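PDB 2HX0: putative DNA-binding protein from Salmonella choleraesuis, which probably binds DNA, as other proteins with a PCC domain are thought to do, and binds a magnesium ion. Local coordinates for residues Asn14-Arg19 with Leu125-Phe130; Ala22-Pro27 with Thr117-Ile122; Gln43-Trp48 with Leu85-Glu90. The protein carries 2 engineered substitutions. All coordinates share one frame; numbering follows the deposited sequence.

Contact 1 of 3, residues Asn14-Arg19 with Leu125-Phe130; sequences NASTAR and LPALTF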
ATOM      1  N   ASN A  14     -18.776  -4.589   6.019  1.00 48.99           N
ATOM      2  CA  ASN A  14     -17.675  -3.671   6.278  1.00 48.61           C
ATOM      3  C   ASN A  14     -16.826  -3.863   7.528  1.00 43.74           C
ATOM      4  O   ASN A  14     -15.614  -3.996   7.405  1.00 47.29           O
ATOM      5  CB  ASN A  14     -18.135  -2.197   6.177  1.00 33.07           C
ATOM      6  CG  ASN A  14     -19.337  -1.874   7.047  1.00 33.56           C
ATOM      7  OD1 ASN A  14     -19.292  -1.986   8.271  1.00 31.26           O
ATOM      8  ND2 ASN A  14     -20.421  -1.451   6.407  1.00 36.26           N
ATOM      9  N   ALA A  15     -17.425  -3.926   8.715  1.00 23.46           N
ATOM     10  CA  ALA A  15     -16.616  -4.034   9.939  1.00 19.05           C
ATOM     11  C   ALA A  15     -16.096  -5.405  10.374  1.00 14.93           C
ATOM     12  O   ALA A  15     -16.845  -6.380  10.442  1.00 13.48           O
ATOM     13  CB  ALA A  15     -17.363  -3.391  11.093  1.00 24.37           C
ATOM     14  N   SER A  16     -14.805  -5.459  10.700  1.00 10.69           N
ATOM     15  CA  SER A  16     -14.187  -6.700  11.153  1.00  9.83           C
ATOM     16  C   SER A  16     -12.785  -6.505  11.714  1.00 10.46           C
ATOM     17  O   SER A  16     -12.081  -5.563  11.348  1.00 11.13           O
ATOM     18  CB  SER A  16     -14.109  -7.704   9.995  1.00 11.10           C
ATOM     19  OG  SER A  16     -13.505  -8.921  10.403  1.00 10.90           O
ATOM     20  N   THR A  17     -12.389  -7.398  12.616  1.00 10.09           N
ATOM     21  CA  THR A  17     -11.039  -7.374  13.156  1.00 10.72           C
ATOM     22  C   THR A  17     -10.275  -8.073  12.035  1.00 10.29           C
ATOM     23  O   THR A  17     -10.888  -8.598  11.103  1.00 11.98           O
ATOM     24  CB  THR A  17     -10.922  -8.230  14.427  1.00 17.35           C
ATOM     25  OG1 THR A  17     -11.316  -9.576  14.128  1.00 22.23           O
ATOM     26  CG2 THR A  17     -11.820  -7.679  15.523  1.00 21.43           C
ATOM     27  N   ALA A  18      -8.953  -8.079  12.099  1.00  9.57           N
ATOM     28  CA  ALA A  18      -8.194  -8.749  11.059  1.00  9.60           C
ATOM     29  C   ALA A  18      -7.159  -9.686  11.643  1.00  9.51           C
ATOM     30  O   ALA A  18      -6.634  -9.456  12.732  1.00 10.95           O
ATOM     31  CB  ALA A  18      -7.509  -7.722  10.165  1.00 11.38           C
ATOM     32  N   ARG A  19      -6.897 -10.765  10.912  1.00  9.14           N
ATOM     33  CA  ARG A  19      -5.882 -11.736  11.277  1.00  9.40           C
ATOM     34  C   ARG A  19      -4.872 -11.581  10.144  1.00  9.40           C
ATOM     35  O   ARG A  19      -5.262 -11.531   8.981  1.00 10.46           O
ATOM     36  CB  ARG A  19      -6.471 -13.150  11.283  1.00 16.18           C
ATOM     37  CG  ARG A  19      -5.517 -14.214  11.807  1.00 22.73           C
ATOM     38  CD  ARG A  19      -6.217 -15.554  11.991  1.00 26.79           C
ATOM     39  NE  ARG A  19      -6.671 -16.125  10.727  1.00 30.72           N
ATOM     40  CZ  ARG A  19      -7.946 -16.291  10.389  1.00 30.13           C
ATOM     41  NH1 ARG A  19      -8.910 -15.930  11.222  1.00 32.88           N
ATOM     42  NH2 ARG A  19      -8.255 -16.833   9.220  1.00 31.89           N
ATOM     43  N   LEU A 125     -10.281 -10.862   7.039  1.00  7.81           N
ATOM     44  CA  LEU A 125     -11.329 -10.270   7.873  1.00  9.05           C
ATOM     45  C   LEU A 125     -12.307 -11.382   8.259  1.00  8.97           C
ATOM     46  O   LEU A 125     -13.260 -11.661   7.534  1.00 10.03           O
ATOM     47  CB  LEU A 125     -12.039  -9.170   7.078  1.00  8.91           C
ATOM     48  CG  LEU A 125     -11.078  -8.096   6.554  1.00 10.93           C
ATOM     49  CD1 LEU A 125     -11.739  -7.286   5.447  1.00 13.68           C
ATOM     50  CD2 LEU A 125     -10.641  -7.208   7.706  1.00 12.14           C
ATOM     51  N   PRO A 126     -12.092 -12.014   9.429  1.00 11.60           N
ATOM     52  CA  PRO A 126     -12.936 -13.111   9.911  1.00 12.04           C
ATOM     53  C   PRO A 126     -14.439 -12.884  10.029  1.00 11.53           C
ATOM     54  O   PRO A 126     -15.204 -13.846   9.990  1.00 12.82           O
ATOM     55  CB  PRO A 126     -12.303 -13.473  11.258  1.00 14.14           C
ATOM     56  CG  PRO A 126     -10.869 -13.037  11.105  1.00 14.89           C
ATOM     57  CD  PRO A 126     -11.041 -11.704  10.415  1.00 12.45           C
ATOM     58  N   ALA A 127     -14.874 -11.637  10.169  1.00 11.16           N
ATOM     59  CA  ALA A 127     -16.303 -11.368  10.302  1.00 12.37           C
ATOM     60  C   ALA A 127     -17.003 -11.143   8.966  1.00 12.22           C
ATOM     61  O   ALA A 127     -18.227 -10.982   8.917  1.00 13.74           O
ATOM     62  CB  ALA A 127     -16.524 -10.159  11.215  1.00 15.70           C
ATOM     63  N   LEU A 128     -16.237 -11.150   7.880  1.00 10.17           N
ATOM     64  CA  LEU A 128     -16.808 -10.909   6.561  1.00  8.80           C
ATOM     65  C   LEU A 128     -16.489 -11.998   5.547  1.00  8.59           C
ATOM     66  O   LEU A 128     -15.632 -12.848   5.769  1.00 10.15           O
ATOM     67  CB  LEU A 128     -16.283  -9.577   6.013  1.00 10.56           C
ATOM     68  CG  LEU A 128     -16.465  -8.337   6.892  1.00 10.84           C
ATOM     69  CD1 LEU A 128     -15.668  -7.182   6.304  1.00 12.32           C
ATOM     70  CD2 LEU A 128     -17.942  -7.971   6.989  1.00 11.27           C
ATOM     71  N   THR A 129     -17.195 -11.950   4.423  1.00  9.93           N
ATOM     72  CA  THR A 129     -16.968 -12.884   3.331  1.00 10.96           C
ATOM     73  C   THR A 129     -17.055 -12.089   2.040  1.00 10.55           C
ATOM     74  O   THR A 129     -18.019 -11.343   1.827  1.00 12.08           O
ATOM     75  CB  THR A 129     -18.026 -14.011   3.287  1.00 13.84           C
ATOM     76  OG1 THR A 129     -17.881 -14.854   4.437  1.00 15.43           O
ATOM     77  CG2 THR A 129     -17.848 -14.859   2.037  1.00 16.22           C
ATOM     78  N   PHE A 130     -16.034 -12.217   1.199  1.00  9.63           N
ATOM     79  CA  PHE A 130     -16.013 -11.532  -0.089  1.00 10.25           C
ATOM     80  C   PHE A 130     -16.496 -12.498  -1.160  1.00 12.05           C
ATOM     81  O   PHE A 130     -16.223 -13.701  -1.101  1.00 12.80           O
ATOM     82  CB  PHE A 130     -14.595 -11.105  -0.493  1.00 10.72           C
ATOM     83  CG  PHE A 130     -14.000 -10.002   0.341  1.00  9.64           C
ATOM     84  CD1 PHE A 130     -14.785  -9.227   1.192  1.00 10.20           C
ATOM     85  CD2 PHE A 130     -12.639  -9.724   0.247  1.00  9.64           C
ATOM     86  CE1 PHE A 130     -14.220  -8.189   1.938  1.00 10.26           C
ATOM     87  CE2 PHE A 130     -12.061  -8.692   0.984  1.00  8.78           C
ATOM     88  CZ  PHE A 130     -12.853  -7.921   1.833  1.00  9.27           C
TER
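Ser-16 OG is the polar atom gripped between the two segments. Ala-127 N donates to it over 3.1 Å with an N-H...O angle of 159°, and the hydroxyl in turn gives its own proton to Thr-17 O, only 2.7 Å from OG, in the plane of that carbonyl and on a lone pair. The two bonds fix the hydroxyl's rotation: with chi1 at 180° OG stands opposite the serine N and beside its carbonyl carbon, where it reaches both the next residue's C=O and the turn across the way. That turn is type I, running from Leu-125 to Leu-128 and closed by its own backbone bond. Its apolar groups close around the serine. Ala-127 CB comes to 3.7 Å from Ser-16 CB, and Leu-125 CB and Leu-128 CG pack against the same carbon. Further along, Pro-126 CD presses on Thr-17 O at 3.2 Å. The outer edge of the proline ring, CG, meets Arg-19 NH1 at 3.5 Å, set obliquely to the guanidinium, whose NE is hydrogen-bonded to Tyr-21 OH. Leu-125 CD2 reaches Ala-18 CB, 4.0 Å away, and both residues also rest on Trp-48 and on Phe-20 of the second subunit. At the far end Leu-128 CD1 lies 3.4 Å from Asn-14 O. Ala-15 and Ser-16 pair antiparallel with a strand of the second subunit, so the sheet continues from one chain into the next. The arrangement is a tight turn linking strand 113-124 to strand 128-134, seated on this chain's outermost strand where the second subunit continues the sheet.

Contact 2 of 3, residues Ala22-Pro27 with Thr117-Ile122; sequences ALRLLP and TLELVI. Unlike the reference sequence in segment 22-27: Leu-23 (reference Phe).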
ATOM      1  N   ALA A  22       2.076 -13.719   7.352  1.00  9.85           N
ATOM      2  CA  ALA A  22       3.308 -13.259   6.734  1.00 10.25           C
ATOM      3  C   ALA A  22       3.906 -14.421   5.960  1.00 11.65           C
ATOM      4  O   ALA A  22       3.977 -15.537   6.467  1.00 14.23           O
ATOM      5  CB  ALA A  22       4.294 -12.774   7.800  1.00  8.93           C
ATOM      6  N   LEU A  23       4.316 -14.175   4.726  1.00 11.34           N
ATOM      7  CA  LEU A  23       4.916 -15.248   3.950  1.00 12.75           C
ATOM      8  C   LEU A  23       5.922 -14.730   2.951  1.00 11.72           C
ATOM      9  O   LEU A  23       5.922 -13.553   2.601  1.00 12.10           O
ATOM     10  CB  LEU A  23       3.843 -16.061   3.226  1.00 21.85           C
ATOM     11  CG  LEU A  23       2.925 -15.336   2.243  1.00 21.50           C
ATOM     12  CD1 LEU A  23       2.442 -16.315   1.175  1.00 25.15           C
ATOM     13  CD2 LEU A  23       1.749 -14.723   2.991  1.00 25.26           C
ATOM     14  N   ARG A  24       6.796 -15.623   2.507  1.00 10.37           N
ATOM     15  CA  ARG A  24       7.810 -15.259   1.539  1.00 10.98           C
ATOM     16  C   ARG A  24       7.788 -16.260   0.400  1.00  9.99           C
ATOM     17  O   ARG A  24       7.877 -17.466   0.634  1.00 12.67           O
ATOM     18  CB  ARG A  24       9.192 -15.275   2.183  1.00 12.43           C
ATOM     19  CG  ARG A  24      10.288 -14.884   1.216  1.00 13.71           C
ATOM     20  CD  ARG A  24      11.433 -15.870   1.236  1.00 13.76           C
ATOM     21  NE  ARG A  24      12.287 -15.692   0.065  1.00 12.07           N
ATOM     22  CZ  ARG A  24      13.325 -16.465  -0.231  1.00 11.57           C
ATOM     23  NH1 ARG A  24      13.650 -17.479   0.562  1.00 12.16           N
ATOM     24  NH2 ARG A  24      14.037 -16.228  -1.324  1.00 12.21           N
ATOM     25  N   LEU A  25       7.667 -15.765  -0.827  1.00 10.37           N
ATOM     26  CA  LEU A  25       7.659 -16.645  -1.990  1.00 10.65           C
ATOM     27  C   LEU A  25       9.089 -16.822  -2.484  1.00 11.17           C
ATOM     28  O   LEU A  25       9.940 -15.950  -2.287  1.00 11.20           O
ATOM     29  CB  LEU A  25       6.775 -16.071  -3.094  1.00  9.67           C
ATOM     30  CG  LEU A  25       5.312 -15.821  -2.693  1.00 11.54           C
ATOM     31  CD1 LEU A  25       4.521 -15.456  -3.938  1.00 11.66           C
ATOM     32  CD2 LEU A  25       4.709 -17.064  -2.032  1.00 10.61           C
ATOM     33  N   LEU A  26       9.337 -17.954  -3.134  1.00 12.10           N
ATOM     34  CA  LEU A  26      10.668 -18.302  -3.619  1.00 12.44           C
ATOM     35  C   LEU A  26      10.936 -18.018  -5.094  1.00 11.50           C
ATOM     36  O   LEU A  26      10.013 -17.884  -5.892  1.00 11.66           O
ATOM     37  CB  LEU A  26      10.925 -19.789  -3.360  1.00 14.29           C
ATOM     38  CG  LEU A  26      10.704 -20.307  -1.937  1.00 18.40           C
ATOM     39  CD1 LEU A  26      11.015 -21.798  -1.892  1.00 18.67           C
ATOM     40  CD2 LEU A  26      11.586 -19.547  -0.967  1.00 19.44           C
ATOM     41  N   PRO A  27      12.221 -17.932  -5.470  1.00 13.43           N
ATOM     42  CA  PRO A  27      12.599 -17.671  -6.860  1.00 13.73           C
ATOM     43  C   PRO A  27      11.938 -18.670  -7.810  1.00 13.59           C
ATOM     44  O   PRO A  27      11.870 -19.868  -7.518  1.00 14.02           O
ATOM     45  CB  PRO A  27      14.115 -17.822  -6.833  1.00 14.39           C
ATOM     46  CG  PRO A  27      14.467 -17.304  -5.467  1.00 14.55           C
ATOM     47  CD  PRO A  27      13.413 -17.961  -4.600  1.00 12.97           C
ATOM     48  N   THR A 117      12.724 -12.860  -4.457  1.00 11.71           N
ATOM     49  CA  THR A 117      11.814 -13.032  -3.331  1.00 11.75           C
ATOM     50  C   THR A 117      10.549 -12.193  -3.486  1.00 10.03           C
ATOM     51  O   THR A 117      10.497 -11.264  -4.286  1.00 11.56           O
ATOM     52  CB  THR A 117      12.500 -12.583  -2.006  1.00 11.84           C
ATOM     53  OG1 THR A 117      11.727 -13.015  -0.880  1.00 12.61           O
ATOM     54  CG2 THR A 117      12.596 -11.059  -1.952  1.00 14.12           C
ATOM     55  N   LEU A 118       9.521 -12.547  -2.728  1.00 10.55           N
ATOM     56  CA  LEU A 118       8.296 -11.758  -2.690  1.00 10.07           C
ATOM     57  C   LEU A 118       7.816 -11.894  -1.254  1.00  8.97           C
ATOM     58  O   LEU A 118       7.422 -12.975  -0.821  1.00 12.16           O
ATOM     59  CB  LEU A 118       7.224 -12.255  -3.660  1.00 10.87           C
ATOM     60  CG  LEU A 118       6.131 -11.178  -3.773  1.00 11.01           C
ATOM     61  CD1 LEU A 118       6.692  -9.971  -4.526  1.00 13.54           C
ATOM     62  CD2 LEU A 118       4.907 -11.721  -4.488  1.00 12.91           C
ATOM     63  N   GLU A 119       7.890 -10.798  -0.505  1.00  8.57           N
ATOM     64  CA  GLU A 119       7.480 -10.782   0.894  1.00  9.34           C
ATOM     65  C   GLU A 119       6.080 -10.212   0.964  1.00  8.56           C
ATOM     66  O   GLU A 119       5.815  -9.148   0.419  1.00 11.22           O
ATOM     67  CB  GLU A 119       8.446  -9.919   1.700  1.00  9.68           C
ATOM     68  CG  GLU A 119       9.848 -10.514   1.793  1.00 13.91           C
ATOM     69  CD  GLU A 119      10.863  -9.555   2.390  1.00 14.22           C
ATOM     70  OE1 GLU A 119      10.493  -8.773   3.292  1.00 17.75           O
ATOM     71  OE2 GLU A 119      12.039  -9.594   1.967  1.00 17.14           O
ATOM     72  N   LEU A 120       5.190 -10.923   1.645  1.00  9.69           N
ATOM     73  CA  LEU A 120       3.806 -10.497   1.735  1.00  9.63           C
ATOM     74  C   LEU A 120       3.211 -10.546   3.126  1.00  7.92           C
ATOM     75  O   LEU A 120       3.517 -11.435   3.914  1.00  9.84           O
ATOM     76  CB  LEU A 120       2.932 -11.396   0.854  1.00 16.66           C
ATOM     77  CG  LEU A 120       3.089 -11.419  -0.663  1.00 17.04           C
ATOM     78  CD1 LEU A 120       2.849 -12.829  -1.175  1.00 21.35           C
ATOM     79  CD2 LEU A 120       2.103 -10.442  -1.285  1.00 19.27           C
ATOM     80  N   VAL A 121       2.363  -9.567   3.422  1.00  8.68           N
ATOM     81  CA  VAL A 121       1.615  -9.565   4.670  1.00  7.02           C
ATOM     82  C   VAL A 121       0.180  -9.525   4.159  1.00  6.73           C
ATOM     83  O   VAL A 121      -0.229  -8.566   3.500  1.00  8.36           O
ATOM     84  CB  VAL A 121       1.885  -8.339   5.547  1.00  7.57           C
ATOM     85  CG1 VAL A 121       0.944  -8.368   6.754  1.00  9.72           C
ATOM     86  CG2 VAL A 121       3.315  -8.359   6.024  1.00  9.78           C
ATOM     87  N   ILE A 122      -0.563 -10.591   4.424  1.00  7.71           N
ATOM     88  CA  ILE A 122      -1.940 -10.686   3.968  1.00  7.64           C
ATOM     89  C   ILE A 122      -2.913 -10.586   5.131  1.00  8.16           C
ATOM     90  O   ILE A 122      -2.754 -11.265   6.139  1.00  8.55           O
ATOM     91  CB  ILE A 122      -2.168 -12.021   3.229  1.00 13.65           C
ATOM     92  CG1 ILE A 122      -1.273 -12.072   1.982  1.00 16.04           C
ATOM     93  CG2 ILE A 122      -3.643 -12.176   2.864  1.00 14.27           C
ATOM     94  CD1 ILE A 122       0.197 -12.165   2.221  1.00 19.30           C
TER
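Arg-24 reaches across to Thr-117 along most of its length. Its CB lies 4.2 Å from Leu-118 O; CG, set opposite the backbone N (chi1 -179°), comes to 3.2 Å from Thr-117 OG1, and CD stays beside the same oxygen. The chain bends at chi2, and NE then donates to Thr-117 OG1 over 2.9 Å, with the hydroxyl at the edge of the guanidinium and 16° out of its plane. Beyond that, NH2 is hydrogen-bonded to Thr-116 O, while Leu-26 CD2 lies over one face of the group toward its rim. The side chain of Thr-117 is about 6 Å from a bound magnesium ion. The arginine shares its side of the sheet with Glu-119, whose carboxylate turns to Thr-84, His-91 and Arg-132 of the third subunit.

On the other face, Leu-23 (phenylalanine in the reference sequence), Leu-25, Leu-118 and Leu-120 form an apolar layer facing helix 31-42. Leu-25 and Leu-118 run alongside each other in the same sense, with CD1 of the first 3.8 Å from CD2 of the second; Leu-120 CD1 crosses toward Leu-25 CG. The backbones hold this register: Leu-23 and Leu-120 exchange two bonds, Leu-25 N gives a straight one to Leu-118 O (2.8 Å, 168°), and the return from Leu-118 N is weak. Here are two neighbouring strands of an antiparallel sheet that lies between helix 31-42 and a neighbouring subunit.

Contact 3 of 3, residues Gln43-Trp48 with Leu85-Glu90; sequences QLRAAW and LELTGE. Engineered in segment 43-48: Arg-45 (natural residue His).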
ATOM      1  N   GLN A  43      -8.139 -21.300   3.823  1.00 13.96           N
ATOM      2  CA  GLN A  43      -9.558 -21.063   3.584  1.00 14.42           C
ATOM      3  C   GLN A  43      -9.941 -19.613   3.857  1.00 14.87           C
ATOM      4  O   GLN A  43     -10.910 -19.332   4.562  1.00 15.40           O
ATOM      5  CB  GLN A  43     -10.402 -22.003   4.449  1.00 18.67           C
ATOM      6  CG  GLN A  43     -10.282 -23.467   4.048  1.00 19.64           C
ATOM      7  CD  GLN A  43     -10.882 -23.741   2.683  1.00 21.26           C
ATOM      8  OE1 GLN A  43     -12.096 -23.648   2.497  1.00 26.06           O
ATOM      9  NE2 GLN A  43     -10.033 -24.066   1.715  1.00 20.42           N
ATOM     10  N   LEU A  44      -9.172 -18.690   3.293  1.00 13.38           N
ATOM     11  CA  LEU A  44      -9.438 -17.267   3.476  1.00 11.59           C
ATOM     12  C   LEU A  44     -10.679 -16.865   2.679  1.00 12.45           C
ATOM     13  O   LEU A  44     -10.792 -17.175   1.491  1.00 13.96           O
ATOM     14  CB  LEU A  44      -8.223 -16.451   3.028  1.00 10.60           C
ATOM     15  CG  LEU A  44      -6.905 -16.817   3.725  1.00 12.19           C
ATOM     16  CD1 LEU A  44      -5.802 -15.865   3.265  1.00 12.01           C
ATOM     17  CD2 LEU A  44      -7.078 -16.756   5.239  1.00 11.85           C
ATOM     18  N   ARG A  45     -11.600 -16.160   3.333  1.00  9.96           N
ATOM     19  CA  ARG A  45     -12.843 -15.742   2.691  1.00 10.62           C
ATOM     20  C   ARG A  45     -12.980 -14.239   2.450  1.00  8.84           C
ATOM     21  O   ARG A  45     -13.888 -13.813   1.744  1.00  9.67           O
ATOM     22  CB  ARG A  45     -14.055 -16.204   3.514  1.00 13.50           C
ATOM     23  CG  ARG A  45     -14.122 -17.700   3.801  1.00 18.20           C
ATOM     24  CD  ARG A  45     -14.146 -18.527   2.531  1.00 22.41           C
ATOM     25  NE  ARG A  45     -15.302 -18.242   1.686  1.00 26.37           N
ATOM     26  CZ  ARG A  45     -16.557 -18.564   1.988  1.00 28.82           C
ATOM     27  NH1 ARG A  45     -17.537 -18.255   1.147  1.00 30.76           N
ATOM     28  NH2 ARG A  45     -16.835 -19.194   3.122  1.00 30.62           N
ATOM     29  N   ALA A  46     -12.096 -13.439   3.033  1.00 10.43           N
ATOM     30  CA  ALA A  46     -12.163 -11.987   2.857  1.00  8.90           C
ATOM     31  C   ALA A  46     -10.794 -11.394   3.158  1.00 10.02           C
ATOM     32  O   ALA A  46     -10.580 -10.804   4.215  1.00 11.44           O
ATOM     33  CB  ALA A  46     -13.203 -11.400   3.793  1.00 10.31           C
ATOM     34  N   ALA A  47      -9.876 -11.533   2.211  1.00  8.53           N
ATOM     35  CA  ALA A  47      -8.518 -11.066   2.416  1.00  7.65           C
ATOM     36  C   ALA A  47      -8.100  -9.928   1.502  1.00  7.39           C
ATOM     37  O   ALA A  47      -8.779  -9.613   0.527  1.00  8.67           O
ATOM     38  CB  ALA A  47      -7.548 -12.249   2.256  1.00 11.25           C
ATOM     39  N   TRP A  48      -6.981  -9.300   1.842  1.00  8.47           N
ATOM     40  CA  TRP A  48      -6.441  -8.212   1.035  1.00  7.68           C
ATOM     41  C   TRP A  48      -4.938  -8.175   1.263  1.00  7.56           C
ATOM     42  O   TRP A  48      -4.444  -8.702   2.260  1.00  8.35           O
ATOM     43  CB  TRP A  48      -7.104  -6.874   1.422  1.00  8.45           C
ATOM     44  CG  TRP A  48      -6.453  -6.086   2.540  1.00  8.55           C
ATOM     45  CD1 TRP A  48      -5.572  -5.051   2.409  1.00  7.48           C
ATOM     46  CD2 TRP A  48      -6.681  -6.243   3.945  1.00  8.01           C
ATOM     47  NE1 TRP A  48      -5.240  -4.550   3.646  1.00  9.21           N
ATOM     48  CE2 TRP A  48      -5.907  -5.265   4.607  1.00  7.05           C
ATOM     49  CE3 TRP A  48      -7.466  -7.116   4.709  1.00  8.34           C
ATOM     50  CZ2 TRP A  48      -5.896  -5.132   6.000  1.00  7.77           C
ATOM     51  CZ3 TRP A  48      -7.454  -6.987   6.095  1.00  8.53           C
ATOM     52  CH2 TRP A  48      -6.673  -5.999   6.725  1.00  8.31           C
ATOM     53  N   LEU A  85      -8.616 -10.617  -2.223  1.00 10.18           N
ATOM     54  CA  LEU A  85      -8.592 -11.981  -2.711  1.00 11.30           C
ATOM     55  C   LEU A  85      -9.351 -12.861  -1.741  1.00 11.90           C
ATOM     56  O   LEU A  85      -9.454 -12.554  -0.552  1.00 12.62           O
ATOM     57  CB  LEU A  85      -7.154 -12.487  -2.907  1.00 14.14           C
ATOM     58  CG  LEU A  85      -6.187 -12.655  -1.737  1.00 12.63           C
ATOM     59  CD1 LEU A  85      -4.916 -13.312  -2.248  1.00 15.39           C
ATOM     60  CD2 LEU A  85      -5.873 -11.311  -1.099  1.00 14.02           C
ATOM     61  N   GLU A  86      -9.914 -13.942  -2.266  1.00 10.73           N
ATOM     62  CA  GLU A  86     -10.676 -14.868  -1.454  1.00 13.70           C
ATOM     63  C   GLU A  86     -10.726 -16.236  -2.126  1.00 13.35           C
ATOM     64  O   GLU A  86     -10.150 -16.421  -3.194  1.00 12.83           O
ATOM     65  CB  GLU A  86     -12.086 -14.318  -1.202  1.00 15.90           C
ATOM     66  CG  GLU A  86     -12.985 -14.176  -2.429  1.00 17.84           C
ATOM     67  CD  GLU A  86     -12.716 -12.935  -3.261  1.00 19.59           C
ATOM     68  OE1 GLU A  86     -12.074 -11.981  -2.765  1.00 21.17           O
ATOM     69  OE2 GLU A  86     -13.175 -12.905  -4.421  1.00 20.92           O
ATOM     70  N   LEU A  87     -11.414 -17.188  -1.504  1.00 18.54           N
ATOM     71  CA  LEU A  87     -11.489 -18.546  -2.037  1.00 19.93           C
ATOM     72  C   LEU A  87     -11.646 -18.718  -3.543  1.00 20.70           C
ATOM     73  O   LEU A  87     -10.888 -19.471  -4.154  1.00 22.77           O
ATOM     74  CB  LEU A  87     -12.592 -19.340  -1.332  1.00 24.43           C
ATOM     75  CG  LEU A  87     -12.244 -19.955   0.029  1.00 27.88           C
ATOM     76  CD1 LEU A  87     -13.346 -20.925   0.424  1.00 28.48           C
ATOM     77  CD2 LEU A  87     -10.912 -20.692  -0.044  1.00 29.45           C
ATOM     78  N   THR A  88     -12.615 -18.040  -4.152  1.00 21.52           N
ATOM     79  CA  THR A  88     -12.815 -18.198  -5.591  1.00 23.23           C
ATOM     80  C   THR A  88     -12.784 -16.912  -6.404  1.00 22.48           C
ATOM     81  O   THR A  88     -13.468 -16.800  -7.419  1.00 24.37           O
ATOM     82  CB  THR A  88     -14.144 -18.919  -5.893  1.00 27.95           C
ATOM     83  OG1 THR A  88     -15.243 -18.087  -5.500  1.00 29.87           O
ATOM     84  CG2 THR A  88     -14.217 -20.237  -5.137  1.00 28.51           C
ATOM     85  N   GLY A  89     -11.982 -15.945  -5.975  1.00 18.90           N
ATOM     86  CA  GLY A  89     -11.905 -14.701  -6.717  1.00 16.89           C
ATOM     87  C   GLY A  89     -10.845 -13.770  -6.175  1.00 16.01           C
ATOM     88  O   GLY A  89     -10.290 -14.007  -5.102  1.00 16.82           O
ATOM     89  N   GLU A  90     -10.558 -12.714  -6.926  1.00 14.83           N
ATOM     90  CA  GLU A  90      -9.567 -11.730  -6.520  1.00 14.75           C
ATOM     91  C   GLU A  90      -9.592 -10.541  -7.469  1.00 14.82           C
ATOM     92  O   GLU A  90     -10.222 -10.586  -8.523  1.00 16.19           O
ATOM     93  CB  GLU A  90      -8.158 -12.339  -6.523  1.00 15.22           C
ATOM     94  CG  GLU A  90      -7.575 -12.616  -7.910  1.00 18.29           C
ATOM     95  CD  GLU A  90      -8.243 -13.785  -8.607  1.00 20.76           C
ATOM     96  OE1 GLU A  90      -8.382 -14.848  -7.967  1.00 22.12           O
ATOM     97  OE2 GLU A  90      -8.615 -13.647  -9.794  1.00 23.45           O
TER
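The backbones run antiparallel where Ala-47 faces Leu-85 as a hydrogen-bonded pair: Leu-85 N donates to Ala-47 O over 2.9 Å, and Ala-47 N to Leu-85 O over 3.0 Å. Toward Leu-44 and Leu-87 both segments give way to loop, and the weak bond from Leu-87 N to Leu-44 O is bent to 121°. Leu-87 does most of the side-chain work. Its CD1 touches Arg-45 CD at 3.3 Å and lies oblique to the guanidinium. Arg-45 is an engineered residue, histidine in the natural sequence; the bend at chi2 (-59°) brings CD to Leu-87 CD1, and the further bend at chi3 keeps NE beside it, 3.6 Å from Leu-87 CD1. Gln-43 OE1 also approaches Leu-87 CD1, at 3.6 Å and at a wide angle to Arg-45 CD, while Gln-43 NE2 is tied back to Gln-40 O.

Gln-43 ends helix 31-42 in a Schellman motif, so 43-46 is the connection by which the helix hands the chain over to strand 47-56, and it passes here beside the turn between strands 75-86 and 89-97. Val-39 of that helix packs on both Leu-85 and Leu-87. Leu-85 CD2 tucks against Ala-47 CB at 3.9 Å and against Trp-48 N. Glu-86 CB lies 3.5 Å from Arg-45 O, and beyond it the carboxylate forms a salt bridge with Arg-132 through OE2; this glutamate's side chain is about 7 Å from that of His-91, a magnesium ligand.

From the N terminus, strand 15-25 contributes first to contact 1 and then to contact 2. The chain next forms helix 31-42 and enters contact 3 at 43-48; the return at 85-90 closes the innermost loop. Residues 117-122 then close contact 2 around it, and 125-130 close contact 1 around both, so the three are nested and none cross. Contacts 2 and 3 meet where Ile-122 CG2 packs on Ala-47 and Trp-48, because strands 113-124 and 47-56 are neighbours in the large sheet. Contacts 1 and 3 join through probable backbone bonds, Leu-125 to Ala-46 and Phe-130 to Arg-45, tying the turn at 125-128 and the start of strand 128-134 to the loop leading into strand 47-56.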